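Local coordinates for iron-sulfur cluster assembly scaffold protein NifU (Fervidobacterium islandicum, PDB 6A6F) that probably serves as a scaffold or sulfur-handling protein in iron-sulfur cluster assembly by the SUF system, and binds a zinc ion, at residues A[11-14]-A[15-18]. Sequence-based numbering, arbitrary orientation.
Sequences MDYS and KLKK
The Tyr13 ring meets Leu16 obliquely, the leucine methyl CD2 resting 4.0 Å from both ring carbons CD1 and CE1 and so lying against the bond between them, while Phe9, one turn back, meets the same ring with its plane inclined at about 45°. Tyr13 and Leu16 run side by side and point the same way. The ring also touches Val71 of helix 63-76, and its hydroxyl is hydrogen-bonded to Glu74. Where a helix stops, its last carbonyls often find new partners, and the end of helix 8-14 illustrates some of the ways this is done. Lys15 N bonds to Asp12 O at 3.3 Å, a three-residue spacing instead of the alpha-helical four, as in a 3-10 turn. A weak bond from Leu16 N to Tyr13 O repeats that spacing one residue on, and Tyr13 O also accepts from Asn70 ND2 of helix 63-76. The carbonyl of Met11 receives two side chains: Ser14 OG donates to Met11 O at 2.8 Å, its chi1 of 68° turning the hydroxyl back along the helix, and Lys15 NZ adds a weak bond to the same oxygen at 3.3 Å. To get there the lysine chain folds at chi3 and chi4. With an alanine at Ser14, Met11 O is likely to lose its shorter bond and keep, of these two, just the weak one from Lys15 NZ. A water accepts from Lys15 NZ at 2.8 Å; the ammonium is also hydrogen-bonded to Tyr6 of the second subunit, which places this helix end at the dimer contact. Another water donates to both Ser14 O and Leu16 O, spanning the start of the loop that leads to strand 28-34.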
loop_
_atom_site.group_PDB
_atom_site.type_symbol
_atom_site.label_atom_id
_atom_site.label_comp_id
_atom_site.label_asym_id
_atom_site.label_seq_id
_atom_site.Cartn_x
_atom_site.Cartn_y
_atom_site.Cartn_z
ATOM N N MET A 11 3.599 -8.267 -5.992
ATOM C CA MET A 11 2.603 -8.333 -4.905
ATOM C C MET A 11 3.110 -8.950 -3.623
ATOM O O MET A 11 2.833 -8.400 -2.535
ATOM C CB MET A 11 1.256 -8.932 -5.354
ATOM C CG MET A 11 0.519 -8.066 -6.393
ATOM S SD MET A 11 0.431 -6.263 -6.122
ATOM C CE MET A 11 -0.560 -6.315 -4.612
ATOM N N ASP A 12 3.883 -10.031 -3.712
ATOM C CA ASP A 12 4.512 -10.592 -2.569
ATOM C C ASP A 12 5.459 -9.557 -1.914
ATOM O O ASP A 12 5.371 -9.363 -0.715
ATOM C CB ASP A 12 5.348 -11.847 -2.944
ATOM C CG ASP A 12 4.465 -13.104 -3.246
ATOM O OD1 ASP A 12 3.252 -13.054 -2.983
ATOM O OD2 ASP A 12 4.995 -14.149 -3.698
ATOM N N TYR A 13 6.382 -8.953 -2.677
ATOM C CA TYR A 13 7.321 -8.016 -2.083
ATOM C C TYR A 13 6.689 -6.729 -1.527
ATOM O O TYR A 13 7.253 -6.122 -0.646
ATOM C CB TYR A 13 8.502 -7.711 -3.023
ATOM C CG TYR A 13 9.609 -8.725 -2.821
ATOM C CD1 TYR A 13 10.529 -8.573 -1.780
ATOM C CD2 TYR A 13 9.697 -9.858 -3.633
ATOM C CE1 TYR A 13 11.506 -9.509 -1.548
ATOM C CE2 TYR A 13 10.685 -10.811 -3.427
ATOM C CZ TYR A 13 11.591 -10.628 -2.397
ATOM O OH TYR A 13 12.565 -11.565 -2.188
ATOM N N SER A 14 5.533 -6.307 -2.042
ATOM C CA SER A 14 4.884 -5.072 -1.563
ATOM C C SER A 14 4.337 -5.262 -0.154
ATOM O O SER A 14 4.126 -4.300 0.537
ATOM C CB SER A 14 3.680 -4.649 -2.434
ATOM O OG SER A 14 2.607 -5.601 -2.288
ATOM N N LYS A 15 4.079 -6.496 0.244
ATOM C CA LYS A 15 3.506 -6.793 1.544
ATOM C C LYS A 15 4.555 -7.119 2.586
ATOM O O LYS A 15 4.216 -7.286 3.766
ATOM C CB LYS A 15 2.559 -8.001 1.444
ATOM C CG LYS A 15 1.235 -7.686 0.769
ATOM C CD LYS A 15 0.205 -8.782 0.979
ATOM C CE LYS A 15 0.545 -10.062 0.197
ATOM N NZ LYS A 15 0.192 -9.920 -1.241
ATOM N N LEU A 16 5.819 -7.198 2.179
ATOM C CA LEU A 16 6.873 -7.610 3.109
ATOM C C LEU A 16 6.973 -6.628 4.276
ATOM O O LEU A 16 6.934 -5.417 4.070
ATOM C CB LEU A 16 8.205 -7.703 2.364
ATOM C CG LEU A 16 9.275 -8.585 2.934
ATOM C CD1 LEU A 16 8.822 -10.050 2.872
ATOM C CD2 LEU A 16 10.571 -8.392 2.171
ATOM N N LYS A 17 7.099 -7.178 5.489
ATOM C CA LYS A 17 7.148 -6.410 6.712
ATOM C C LYS A 17 8.505 -6.275 7.379
ATOM O O LYS A 17 8.700 -5.372 8.160
ATOM C CB LYS A 17 6.243 -7.078 7.770
ATOM C CG LYS A 17 4.753 -7.111 7.451
ATOM C CD LYS A 17 4.247 -5.750 7.028
ATOM C CE LYS A 17 2.726 -5.777 6.894
ATOM N NZ LYS A 17 2.214 -4.444 6.466
ATOM N N LYS A 18 9.425 -7.172 7.108
ATOM C CA LYS A 18 10.672 -7.220 7.898
ATOM C C LYS A 18 11.567 -5.970 7.790
ATOM O O LYS A 18 12.317 -5.724 8.692
ATOM C CB LYS A 18 11.459 -8.447 7.540
ATOM C CG LYS A 18 11.916 -8.422 6.124
ATOM C CD LYS A 18 11.955 -9.843 5.584
ATOM C CE LYS A 18 12.896 -10.687 6.380
ATOM N NZ LYS A 18 12.951 -12.013 5.738
HETATM O O HOH W 1 1.071 -11.970 -2.972
HETATM O O HOH W 2 6.007 -3.442 2.669
#